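PDB 4NH0: ESX secretion system protein EccC from Thermomonospora curvata, which forms part of the ESX type VII secretion system that exports proteins such as EsxA and EsxB, has weak intrinsic ATPase activity and might be the translocase subunit. Local coordinates for residues 308-313 against 479-484; 318-323 against 518-523; 342-347 against 427-432; 423-428 against 456-461. One frame throughout, in Å; residues are numbered along the deposited sequence.

Interaction 1. Residues 308-313 against 479-484; sequences LCIGAT and LRTFSA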
loop_
_atom_site.group_PDB
_atom_site.type_symbol
_atom_site.label_atom_id
_atom_site.label_comp_id
_atom_site.label_asym_id
_atom_site.label_seq_id
_atom_site.Cartn_x
_atom_site.Cartn_y
_atom_site.Cartn_z
ATOM N N LEU A 308 -38.786 3.990 29.028
ATOM C CA LEU A 308 -39.201 3.841 27.639
ATOM C C LEU A 308 -40.269 4.862 27.258
ATOM O O LEU A 308 -41.146 5.184 28.058
ATOM C CB LEU A 308 -39.715 2.418 27.397
ATOM C CG LEU A 308 -40.473 2.117 26.104
ATOM C CD1 LEU A 308 -39.991 0.818 25.493
ATOM C CD2 LEU A 308 -41.966 2.048 26.376
ATOM N N CYS A 309 -40.188 5.367 26.031
ATOM C CA CYS A 309 -41.160 6.332 25.531
ATOM C C CYS A 309 -41.684 5.938 24.156
ATOM O O CYS A 309 -40.910 5.718 23.228
ATOM C CB CYS A 309 -40.545 7.730 25.470
ATOM S SG CYS A 309 -41.545 8.936 24.575
ATOM N N ILE A 310 -43.004 5.854 24.031
ATOM C CA ILE A 310 -43.632 5.513 22.761
ATOM C C ILE A 310 -44.603 6.607 22.337
ATOM O O ILE A 310 -45.399 7.087 23.143
ATOM C CB ILE A 310 -44.375 4.165 22.840
ATOM C CG1 ILE A 310 -43.396 3.036 23.161
ATOM C CG2 ILE A 310 -45.101 3.871 21.537
ATOM C CD1 ILE A 310 -42.272 2.897 22.158
ATOM N N GLY A 311 -44.526 7.006 21.073
ATOM C CA GLY A 311 -45.413 8.019 20.540
ATOM C C GLY A 311 -45.400 8.040 19.027
ATOM O O GLY A 311 -44.355 8.233 18.409
ATOM N N ALA A 312 -46.568 7.837 18.426
ATOM C CA ALA A 312 -46.694 7.848 16.974
ATOM C C ALA A 312 -46.449 9.245 16.417
ATOM O O ALA A 312 -46.248 10.197 17.170
ATOM C CB ALA A 312 -48.063 7.341 16.557
ATOM N N THR A 313 -46.468 9.362 15.094
ATOM C CA THR A 313 -46.222 10.640 14.437
ATOM C C THR A 313 -47.305 11.657 14.777
ATOM O O THR A 313 -48.491 11.403 14.574
ATOM C CB THR A 313 -46.143 10.481 12.910
ATOM O OG1 THR A 313 -45.068 9.593 12.575
ATOM C CG2 THR A 313 -45.905 11.827 12.245
ATOM N N LEU A 479 -47.233 8.414 24.930
ATOM C CA LEU A 479 -47.980 9.426 24.199
ATOM C C LEU A 479 -49.062 8.744 23.373
ATOM O O LEU A 479 -49.390 7.584 23.615
ATOM C CB LEU A 479 -47.055 10.248 23.304
ATOM C CG LEU A 479 -45.868 10.911 24.004
ATOM C CD1 LEU A 479 -45.090 11.775 23.030
ATOM C CD2 LEU A 479 -46.338 11.730 25.192
ATOM N N ARG A 480 -49.616 9.455 22.399
ATOM C CA ARG A 480 -50.642 8.872 21.544
ATOM C C ARG A 480 -50.055 7.764 20.678
ATOM O O ARG A 480 -49.248 8.023 19.786
ATOM C CB ARG A 480 -51.292 9.942 20.668
ATOM C CG ARG A 480 -52.367 9.399 19.744
ATOM C CD ARG A 480 -53.101 10.519 19.031
ATOM N NE ARG A 480 -52.180 11.429 18.359
ATOM C CZ ARG A 480 -51.539 11.141 17.232
ATOM N NH1 ARG A 480 -51.711 9.963 16.650
ATOM N NH2 ARG A 480 -50.720 12.031 16.688
ATOM N N THR A 481 -50.461 6.529 20.952
ATOM C CA THR A 481 -49.945 5.373 20.227
ATOM C C THR A 481 -50.721 5.128 18.939
ATOM O O THR A 481 -51.731 5.781 18.677
ATOM C CB THR A 481 -49.995 4.100 21.089
ATOM O OG1 THR A 481 -51.353 3.816 21.447
ATOM C CG2 THR A 481 -49.171 4.281 22.352
ATOM N N PHE A 482 -50.242 4.181 18.140
ATOM C CA PHE A 482 -50.887 3.848 16.875
ATOM C C PHE A 482 -52.036 2.871 17.079
ATOM O O PHE A 482 -53.117 3.051 16.522
ATOM C CB PHE A 482 -49.872 3.261 15.891
ATOM C CG PHE A 482 -50.464 2.891 14.560
ATOM C CD1 PHE A 482 -50.572 3.833 13.551
ATOM C CD2 PHE A 482 -50.910 1.601 14.316
ATOM C CE1 PHE A 482 -51.116 3.499 12.327
ATOM C CE2 PHE A 482 -51.456 1.262 13.093
ATOM C CZ PHE A 482 -51.558 2.211 12.096
ATOM N N SER A 483 -51.794 1.829 17.865
ATOM C CA SER A 483 -52.811 0.820 18.122
ATOM C C SER A 483 -53.130 0.730 19.606
ATOM O O SER A 483 -52.439 1.316 20.437
ATOM C CB SER A 483 -52.362 -0.545 17.602
ATOM O OG SER A 483 -51.467 -1.162 18.510
ATOM N N ALA A 484 -54.182 -0.009 19.933
ATOM C CA ALA A 484 -54.591 -0.177 21.318
ATOM C C ALA A 484 -53.623 -1.088 22.064
ATOM O O ALA A 484 -53.364 -0.886 23.247
ATOM C CB ALA A 484 -56.006 -0.730 21.390
#

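Interaction 2. Residues 318-323 against 518-523; sequences SELLRT and FKAAYV. With SO4 (sulfate ion), chain C.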
loop_
_atom_site.group_PDB
_atom_site.type_symbol
_atom_site.label_atom_id
_atom_site.label_comp_id
_atom_site.label_asym_id
_atom_site.label_seq_id
_atom_site.Cartn_x
_atom_site.Cartn_y
_atom_site.Cartn_z
ATOM N N SER A 318 -40.852 13.859 19.388
ATOM C CA SER A 318 -39.631 14.602 19.116
ATOM C C SER A 318 -39.497 15.799 20.051
ATOM O O SER A 318 -38.422 16.062 20.585
ATOM C CB SER A 318 -39.601 15.065 17.659
ATOM O OG SER A 318 -38.400 15.756 17.366
ATOM N N GLU A 319 -40.599 16.512 20.252
ATOM C CA GLU A 319 -40.592 17.713 21.080
ATOM C C GLU A 319 -40.420 17.381 22.558
ATOM O O GLU A 319 -39.830 18.155 23.311
ATOM C CB GLU A 319 -41.879 18.514 20.868
ATOM C CG GLU A 319 -41.921 19.837 21.617
ATOM C CD GLU A 319 -40.899 20.834 21.105
ATOM O OE1 GLU A 319 -40.428 20.677 19.958
ATOM O OE2 GLU A 319 -40.564 21.778 21.851
ATOM N N LEU A 320 -40.938 16.229 22.970
ATOM C CA LEU A 320 -40.806 15.793 24.355
ATOM C C LEU A 320 -39.351 15.501 24.699
ATOM O O LEU A 320 -38.867 15.885 25.763
ATOM C CB LEU A 320 -41.662 14.554 24.617
ATOM C CG LEU A 320 -41.528 13.959 26.019
ATOM C CD1 LEU A 320 -41.894 14.992 27.070
ATOM C CD2 LEU A 320 -42.386 12.714 26.171
ATOM N N LEU A 321 -38.661 14.818 23.791
ATOM C CA LEU A 321 -37.264 14.458 23.999
ATOM C C LEU A 321 -36.375 15.692 24.082
ATOM O O LEU A 321 -35.404 15.716 24.834
ATOM C CB LEU A 321 -36.781 13.533 22.881
ATOM C CG LEU A 321 -37.467 12.168 22.813
ATOM C CD1 LEU A 321 -36.973 11.372 21.617
ATOM C CD2 LEU A 321 -37.245 11.398 24.102
ATOM N N ARG A 322 -36.710 16.717 23.305
ATOM C CA ARG A 322 -35.980 17.977 23.347
ATOM C C ARG A 322 -36.178 18.659 24.692
ATOM O O ARG A 322 -35.233 19.172 25.287
ATOM C CB ARG A 322 -36.434 18.904 22.221
ATOM C CG ARG A 322 -36.175 18.363 20.830
ATOM C CD ARG A 322 -36.756 19.277 19.766
ATOM N NE ARG A 322 -36.179 20.617 19.818
ATOM C CZ ARG A 322 -35.102 20.994 19.138
ATOM N NH1 ARG A 322 -34.477 20.132 18.350
ATOM N NH2 ARG A 322 -34.650 22.235 19.246
ATOM N N THR A 323 -37.419 18.655 25.163
ATOM C CA THR A 323 -37.772 19.305 26.418
ATOM C C THR A 323 -37.088 18.635 27.604
ATOM O O THR A 323 -36.593 19.311 28.503
ATOM C CB THR A 323 -39.294 19.297 26.639
ATOM O OG1 THR A 323 -39.947 19.840 25.486
ATOM C CG2 THR A 323 -39.662 20.120 27.860
ATOM N N PHE A 518 -50.678 13.763 31.498
ATOM C CA PHE A 518 -50.075 15.082 31.557
ATOM C C PHE A 518 -50.097 15.752 30.199
ATOM O O PHE A 518 -50.615 15.201 29.228
ATOM C CB PHE A 518 -48.635 14.991 32.059
ATOM C CG PHE A 518 -47.704 14.289 31.109
ATOM C CD1 PHE A 518 -46.916 15.009 30.227
ATOM C CD2 PHE A 518 -47.618 12.908 31.100
ATOM C CE1 PHE A 518 -46.063 14.365 29.355
ATOM C CE2 PHE A 518 -46.765 12.259 30.231
ATOM C CZ PHE A 518 -45.987 12.988 29.358
ATOM N N LYS A 519 -49.523 16.946 30.139
ATOM C CA LYS A 519 -49.334 17.620 28.870
ATOM C C LYS A 519 -47.965 18.283 28.841
ATOM O O LYS A 519 -47.682 19.184 29.630
ATOM C CB LYS A 519 -50.435 18.644 28.627
ATOM C CG LYS A 519 -50.562 18.978 27.171
ATOM C CD LYS A 519 -51.781 19.796 26.852
ATOM C CE LYS A 519 -51.868 19.950 25.355
ATOM N NZ LYS A 519 -50.503 20.116 24.788
ATOM N N ALA A 520 -47.119 17.826 27.925
ATOM C CA ALA A 520 -45.727 18.257 27.877
ATOM C C ALA A 520 -45.580 19.743 27.577
ATOM O O ALA A 520 -46.383 20.328 26.853
ATOM C CB ALA A 520 -44.965 17.441 26.847
ATOM N N ALA A 521 -44.543 20.346 28.148
ATOM C CA ALA A 521 -44.201 21.730 27.857
ATOM C C ALA A 521 -43.443 21.800 26.541
ATOM O O ALA A 521 -43.005 20.776 26.018
ATOM C CB ALA A 521 -43.376 22.325 28.984
ATOM N N TYR A 522 -43.286 23.004 26.002
ATOM C CA TYR A 522 -42.568 23.172 24.746
ATOM C C TYR A 522 -41.353 24.075 24.916
ATOM O O TYR A 522 -41.271 24.854 25.864
ATOM C CB TYR A 522 -43.494 23.731 23.663
ATOM C CG TYR A 522 -44.042 25.112 23.948
ATOM C CD1 TYR A 522 -43.369 26.250 23.521
ATOM C CD2 TYR A 522 -45.240 25.278 24.630
ATOM C CE1 TYR A 522 -43.867 27.512 23.774
ATOM C CE2 TYR A 522 -45.747 26.538 24.889
ATOM C CZ TYR A 522 -45.056 27.651 24.457
ATOM O OH TYR A 522 -45.556 28.908 24.711
ATOM N N VAL A 523 -40.409 23.960 23.987
ATOM C CA VAL A 523 -39.194 24.763 24.012
ATOM C C VAL A 523 -38.906 25.351 22.636
ATOM O O VAL A 523 -37.972 26.134 22.467
ATOM C CB VAL A 523 -37.977 23.936 24.470
ATOM C CG1 VAL A 523 -38.108 23.561 25.935
ATOM C CG2 VAL A 523 -37.826 22.695 23.608
HETATM S S SO4 C . -43.669 13.411 16.669
HETATM O O1 SO4 C . -44.436 13.879 15.520
HETATM O O2 SO4 C . -42.804 12.310 16.260
HETATM O O3 SO4 C . -42.858 14.508 17.183
HETATM O O4 SO4 C . -44.581 12.950 17.710
#

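Interaction 3. Residues 342-347 against 427-432; sequences VDFKGG and SELLSA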
loop_
_atom_site.group_PDB
_atom_site.type_symbol
_atom_site.label_atom_id
_atom_site.label_comp_id
_atom_site.label_asym_id
_atom_site.label_seq_id
_atom_site.Cartn_x
_atom_site.Cartn_y
_atom_site.Cartn_z
ATOM N N VAL A 342 -28.990 9.751 20.345
ATOM C CA VAL A 342 -28.976 8.850 19.201
ATOM C C VAL A 342 -30.336 8.757 18.516
ATOM O O VAL A 342 -31.356 8.541 19.168
ATOM C CB VAL A 342 -28.537 7.433 19.619
ATOM C CG1 VAL A 342 -28.507 6.506 18.417
ATOM C CG2 VAL A 342 -27.178 7.476 20.297
ATOM N N ASP A 343 -30.340 8.928 17.198
ATOM C CA ASP A 343 -31.540 8.723 16.397
ATOM C C ASP A 343 -31.224 7.769 15.252
ATOM O O ASP A 343 -30.332 8.033 14.447
ATOM C CB ASP A 343 -32.073 10.052 15.860
ATOM C CG ASP A 343 -33.517 9.960 15.397
ATOM O OD1 ASP A 343 -33.995 8.836 15.142
ATOM O OD2 ASP A 343 -34.175 11.016 15.289
ATOM N N PHE A 344 -31.953 6.660 15.186
ATOM C CA PHE A 344 -31.705 5.644 14.169
ATOM C C PHE A 344 -31.998 6.165 12.767
ATOM O O PHE A 344 -31.242 5.910 11.831
ATOM C CB PHE A 344 -32.540 4.394 14.445
ATOM C CG PHE A 344 -32.407 3.335 13.390
ATOM C CD1 PHE A 344 -31.236 2.610 13.264
ATOM C CD2 PHE A 344 -33.454 3.063 12.528
ATOM C CE1 PHE A 344 -31.109 1.635 12.295
ATOM C CE2 PHE A 344 -33.333 2.088 11.557
ATOM C CZ PHE A 344 -32.158 1.374 11.442
ATOM N N LYS A 345 -33.100 6.894 12.628
ATOM C CA LYS A 345 -33.465 7.483 11.346
ATOM C C LYS A 345 -33.082 8.961 11.315
ATOM O O LYS A 345 -32.767 9.550 12.348
ATOM C CB LYS A 345 -34.962 7.303 11.077
ATOM C CG LYS A 345 -35.465 5.893 11.363
ATOM C CD LYS A 345 -36.877 5.673 10.842
ATOM C CE LYS A 345 -37.009 6.120 9.394
ATOM N NZ LYS A 345 -38.321 5.728 8.808
ATOM N N GLY A 346 -33.112 9.559 10.127
ATOM C CA GLY A 346 -32.660 10.927 9.946
ATOM C C GLY A 346 -33.530 11.988 10.593
ATOM O O GLY A 346 -33.936 12.950 9.941
ATOM N N GLY A 347 -33.809 11.822 11.881
ATOM C CA GLY A 347 -34.606 12.786 12.615
ATOM C C GLY A 347 -33.772 13.956 13.095
ATOM O O GLY A 347 -32.620 13.787 13.495
ATOM N N SER A 427 -36.906 0.620 17.920
ATOM C CA SER A 427 -37.735 -0.470 17.422
ATOM C C SER A 427 -37.308 -0.901 16.026
ATOM O O SER A 427 -37.079 -2.083 15.776
ATOM C CB SER A 427 -39.208 -0.064 17.416
ATOM O OG SER A 427 -40.021 -1.094 16.886
ATOM N N GLU A 428 -37.202 0.062 15.116
ATOM C CA GLU A 428 -36.788 -0.236 13.750
ATOM C C GLU A 428 -35.270 -0.348 13.652
ATOM O O GLU A 428 -34.723 -0.582 12.576
ATOM C CB GLU A 428 -37.311 0.824 12.781
ATOM C CG GLU A 428 -38.380 0.299 11.832
ATOM C CD GLU A 428 -38.888 1.355 10.873
ATOM O OE1 GLU A 428 -38.558 2.543 11.063
ATOM O OE2 GLU A 428 -39.620 0.995 9.926
ATOM N N LEU A 429 -34.596 -0.176 14.784
ATOM C CA LEU A 429 -33.163 -0.422 14.861
ATOM C C LEU A 429 -32.933 -1.904 15.126
ATOM O O LEU A 429 -32.088 -2.535 14.493
ATOM C CB LEU A 429 -32.519 0.437 15.954
ATOM C CG LEU A 429 -30.993 0.420 16.098
ATOM C CD1 LEU A 429 -30.502 1.759 16.619
ATOM C CD2 LEU A 429 -30.524 -0.696 17.021
ATOM N N LEU A 430 -33.698 -2.453 16.066
ATOM C CA LEU A 430 -33.593 -3.864 16.416
ATOM C C LEU A 430 -34.090 -4.755 15.284
ATOM O O LEU A 430 -33.633 -5.886 15.130
ATOM C CB LEU A 430 -34.373 -4.159 17.698
ATOM C CG LEU A 430 -33.783 -3.601 18.993
ATOM C CD1 LEU A 430 -34.656 -3.966 20.182
ATOM C CD2 LEU A 430 -32.367 -4.107 19.192
ATOM N N SER A 431 -35.026 -4.243 14.491
ATOM C CA SER A 431 -35.532 -4.988 13.345
ATOM C C SER A 431 -34.541 -4.916 12.188
ATOM O O SER A 431 -34.746 -5.526 11.139
ATOM C CB SER A 431 -36.899 -4.459 12.910
ATOM O OG SER A 431 -36.794 -3.158 12.362
ATOM N N ALA A 432 -33.467 -4.159 12.390
ATOM C CA ALA A 432 -32.385 -4.077 11.420
ATOM C C ALA A 432 -31.191 -4.894 11.900
ATOM O O ALA A 432 -30.697 -5.766 11.187
ATOM C CB ALA A 432 -31.985 -2.632 11.186
#

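Interaction 4. Residues 423-428 against 456-461; sequences LDEFSE and LASQRL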
loop_
_atom_site.group_PDB
_atom_site.type_symbol
_atom_site.label_atom_id
_atom_site.label_comp_id
_atom_site.label_asym_id
_atom_site.label_seq_id
_atom_site.Cartn_x
_atom_site.Cartn_y
_atom_site.Cartn_z
ATOM N N LEU A 423 -31.893 6.965 22.843
ATOM C CA LEU A 423 -31.908 6.296 21.549
ATOM C C LEU A 423 -33.314 6.312 20.960
ATOM O O LEU A 423 -34.208 5.622 21.448
ATOM C CB LEU A 423 -31.397 4.858 21.685
ATOM C CG LEU A 423 -30.783 4.183 20.454
ATOM C CD1 LEU A 423 -29.997 2.954 20.872
ATOM C CD2 LEU A 423 -31.833 3.804 19.422
ATOM N N ASP A 424 -33.500 7.100 19.907
ATOM C CA ASP A 424 -34.791 7.187 19.238
ATOM C C ASP A 424 -34.915 6.101 18.174
ATOM O O ASP A 424 -33.915 5.680 17.592
ATOM C CB ASP A 424 -34.981 8.569 18.610
ATOM C CG ASP A 424 -36.439 8.905 18.362
ATOM O OD1 ASP A 424 -37.274 7.977 18.335
ATOM O OD2 ASP A 424 -36.753 10.102 18.193
ATOM N N GLU A 425 -36.146 5.655 17.936
ATOM C CA GLU A 425 -36.445 4.642 16.924
ATOM C C GLU A 425 -35.665 3.349 17.136
ATOM O O GLU A 425 -35.148 2.765 16.185
ATOM C CB GLU A 425 -36.163 5.187 15.522
ATOM C CG GLU A 425 -37.045 6.353 15.127
ATOM C CD GLU A 425 -38.517 6.009 15.181
ATOM O OE1 GLU A 425 -39.333 6.932 15.380
ATOM O OE2 GLU A 425 -38.858 4.817 15.028
ATOM N N PHE A 426 -35.590 2.900 18.385
ATOM C CA PHE A 426 -34.869 1.675 18.706
ATOM C C PHE A 426 -35.614 0.452 18.186
ATOM O O PHE A 426 -35.032 -0.622 18.033
ATOM C CB PHE A 426 -34.655 1.556 20.213
ATOM C CG PHE A 426 -35.876 1.120 20.968
ATOM C CD1 PHE A 426 -36.905 2.011 21.223
ATOM C CD2 PHE A 426 -35.993 -0.180 21.429
ATOM C CE1 PHE A 426 -38.027 1.611 21.917
ATOM C CE2 PHE A 426 -37.112 -0.584 22.125
ATOM C CZ PHE A 426 -38.130 0.312 22.370
ATOM N N SER A 427 -36.906 0.620 17.920
ATOM C CA SER A 427 -37.735 -0.470 17.422
ATOM C C SER A 427 -37.308 -0.901 16.026
ATOM O O SER A 427 -37.079 -2.083 15.776
ATOM C CB SER A 427 -39.208 -0.064 17.416
ATOM O OG SER A 427 -40.021 -1.094 16.886
ATOM N N GLU A 428 -37.202 0.062 15.116
ATOM C CA GLU A 428 -36.788 -0.236 13.750
ATOM C C GLU A 428 -35.270 -0.348 13.652
ATOM O O GLU A 428 -34.723 -0.582 12.576
ATOM C CB GLU A 428 -37.311 0.824 12.781
ATOM C CG GLU A 428 -38.380 0.299 11.832
ATOM C CD GLU A 428 -38.888 1.355 10.873
ATOM O OE1 GLU A 428 -38.558 2.543 11.063
ATOM O OE2 GLU A 428 -39.620 0.995 9.926
ATOM N N LEU A 456 -35.146 4.540 25.864
ATOM C CA LEU A 456 -35.506 4.012 24.555
ATOM C C LEU A 456 -36.795 4.640 24.048
ATOM O O LEU A 456 -37.842 4.532 24.684
ATOM C CB LEU A 456 -35.644 2.491 24.611
ATOM C CG LEU A 456 -34.377 1.735 25.010
ATOM C CD1 LEU A 456 -34.629 0.239 25.039
ATOM C CD2 LEU A 456 -33.241 2.073 24.060
ATOM N N ALA A 457 -36.711 5.300 22.900
ATOM C CA ALA A 457 -37.869 5.956 22.311
ATOM C C ALA A 457 -38.129 5.439 20.904
ATOM O O ALA A 457 -37.198 5.222 20.131
ATOM C CB ALA A 457 -37.675 7.461 22.295
ATOM N N SER A 458 -39.400 5.240 20.576
ATOM C CA SER A 458 -39.773 4.779 19.246
ATOM C C SER A 458 -41.112 5.345 18.803
ATOM O O SER A 458 -41.974 5.652 19.626
ATOM C CB SER A 458 -39.824 3.252 19.200
ATOM O OG SER A 458 -40.369 2.811 17.970
ATOM N N GLN A 459 -41.274 5.481 17.492
ATOM C CA GLN A 459 -42.539 5.907 16.914
ATOM C C GLN A 459 -43.605 4.845 17.142
ATOM O O GLN A 459 -44.747 5.158 17.474
ATOM C CB GLN A 459 -42.374 6.184 15.420
ATOM C CG GLN A 459 -43.637 6.625 14.715
ATOM C CD GLN A 459 -43.399 6.924 13.250
ATOM O OE1 GLN A 459 -42.530 7.725 12.903
ATOM N NE2 GLN A 459 -44.165 6.277 12.379
ATOM N N ARG A 460 -43.217 3.587 16.968
ATOM C CA ARG A 460 -44.130 2.468 17.165
ATOM C C ARG A 460 -43.393 1.234 17.680
ATOM O O ARG A 460 -42.217 1.030 17.381
ATOM C CB ARG A 460 -44.866 2.142 15.864
ATOM C CG ARG A 460 -45.836 0.989 15.997
ATOM C CD ARG A 460 -46.720 0.815 14.786
ATOM N NE ARG A 460 -46.785 2.015 13.962
ATOM C CZ ARG A 460 -47.405 2.066 12.789
ATOM N NH1 ARG A 460 -48.016 0.987 12.320
ATOM N NH2 ARG A 460 -47.424 3.193 12.091
ATOM N N LEU A 461 -44.099 0.410 18.450
ATOM C CA LEU A 461 -43.505 -0.746 19.107
ATOM C C LEU A 461 -44.306 -2.031 18.888
ATOM O O LEU A 461 -45.520 -1.993 18.694
ATOM C CB LEU A 461 -43.382 -0.471 20.606
ATOM C CG LEU A 461 -42.420 -1.331 21.419
ATOM C CD1 LEU A 461 -40.994 -1.045 21.000
ATOM C CD2 LEU A 461 -42.609 -1.077 22.905
#

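Interaction 1. Residues 308-313 against 479-484
R480 meets A312 and T313 with backbone and side chain alike, where strand 306-310 runs into the probable Walker A loop (P-loop) of the first FtsK domain. Its carbonyl accepts the N-H of A312, with A312 N 3.0 Å from R480 O. The guanidinium goes one residue further, and its NH2 lies 3.1 Å from T313 O. Torsions explain this reach: CG is anti to the backbone N (chi1 180°), and a turn at chi3 (53°) brings the head round to the loop. T313 O sits at the guanidinium edge, near its plane, but NH2 stands 37° out of the carbonyl plane and so is not aimed at a lone pair. With a methionine in place of R480, the T313 carbonyl would probably lose this donor and that side of the loop its side-chain clasp. The CB of A312 points at the other segment and rests 3.5 Å from R480 O. Just before the loop, L479 N binds I310 O at 2.9 Å and continues the parallel strand pairing. T481 turns OG1 onto S483 O within its own segment, at 2.9 Å, which leaves T481 CG2 to meet I310 CG2 at 4.2 Å.

Interaction 2. Residues 318-323 against 518-523
E319 and V523 make the one hydrogen bond between helix 317-329, which follows the probable P-loop, and the segment that starts as strand 518-520, at the antiparallel side of the FtsK 1 sheet. V523 N lies 3.1 Å from E319 OE2, and the N-H points almost straight at it (171°). The glutamate gets there with CG anti to its backbone N (chi1 -176°) and a bend at chi2 (67°), while its other oxygen, OE1, is bonded to S524 OG. The close packing centres on V523 and T323, both buried and the residues most covered across the contact. V523 CG2 lies 3.4 Å from E319 OE2, and T323 OG1 3.2 Å from A521 O. The threonine hydroxyl gives its hydrogen to E319 O at 2.8 Å; the same carbonyl also accepts T323 N, and the two donors arrive from opposite faces of its plane. L251 of helix 251-254 packs against both T323 and V523. Elsewhere the contact is looser. L320 CD1 touches the partly exposed A520 only at CB, 3.9 Å away, and R322 offers just its CB, since its head turns to T349 O and F576. Y522 comes no nearer than its CA and CB. S318, the last residue of the predicted ATP-binding loop, donates its N to sulfate O3 at 3.1 Å; G314 N and K317 N bind the same ion.

Interaction 3. Residues 342-347 against 427-432
F344 lies flat against L429, joining the loop after strand 337-343 to helix 427-430 in the P-loop NTPase core of FtsK 1, beside E425, the probable active-site residue. Its CG is anti to the backbone N (chi1 176°), which carries the ring across to the helix. Followed outwards, CB has L429 CD1 at 4.0 Å, and CG faces L429 CB at 3.9 Å. On one flank the ring's CD1 is 3.5 Å from L429 CD1, and CE1 beyond it sits near L429 CA. On the other flank CD2, CE2 and CZ all border E428 O, oblique to the ring, with CE2 closest at 3.2 Å from E428 O. At the tip, F344 CZ also meets A432 CB, 4.0 Å away. The centre of the ring receives L429 CA, which stands 3.8 Å from the centroid and 7° off the normal, a CH-pi contact squarely over the face. Before the phenylalanine, D343 OD1 accepts K345 N in an Asx turn that shapes the chain just beyond the strand. K345, its chain bent at chi3 (50°), lies on the more exposed side, where its NZ forms a long salt bridge, 3.9 Å, to E428 OE1. The geometry therefore implies that fit and dispersion around one buried aromatic ring hold this contact, and that the distant ion pair probably adds only a weak, solvent-screened attraction.

Interaction 4. Residues 423-428 against 456-461
F426 is the bump and L456 the floor beneath it, where the parallel strands 418-424 and 452-458 end in the probable Walker B region of FtsK 1. The two side chains cross at about a right angle. L456 CB stands 3.7 Å from the ring centroid and 14° off its normal, a CH-pi contact over one face. A chi1 of 77°, with CG between the backbone N and carbonyl carbon, lays the ring into a hollow whose walls are S458 and L461: CE1 is 3.6 Å from S458 CB, and CZ is 3.5 Å from L461 CD1. L308 of strand 306-310, next to strand 452-458, packs on this phenylalanine. Replacing F426 by an alanine removes the ring and is likely to leave a gap between L456, S458 and L461. L456 CD2 fills the notch between L423 CB and F426 CB, 4.1 Å from each. The strands are pinned by A457 N on L423 O, 2.9 Å long and nearly straight at 174°. Two weak bonds tie the ends: Q459 N to E425 OE1 at 3.2 Å and S427 OG to R460 O at 3.1 Å. E425 is the probable active-site residue, and D424 turns away from the phenylalanine to form a salt bridge with K317. The contact thus separates an apolar plug from a polar edge, consistent with greasy packing that fixes strand ends bearing acids for the predicted nucleotide site.

All four contacts reach the same sheet of the first FtsK domain. Interaction 4 is the most buried, and the others are partly so. It borders interaction 1, whose strand 306-310 pairs with strand 452-458 (C309 N to L456 O, 2.8 Å), and interaction 3, with which it shares S427, E428 and helix 427-430. Interaction 2 lies further off and reaches the same core through L320, on C309 and L479, and L321, on D424 and A457. Chemistry follows position: backbone pairing in interactions 1 and 4, with an arginine grip added at the P-loop in interaction 1; a carboxylate tie in interaction 2; and aromatic CH-pi packing in interactions 3 and 4, joined by a long K345-E428 ion pair in the former and by acids that face K317 in the latter.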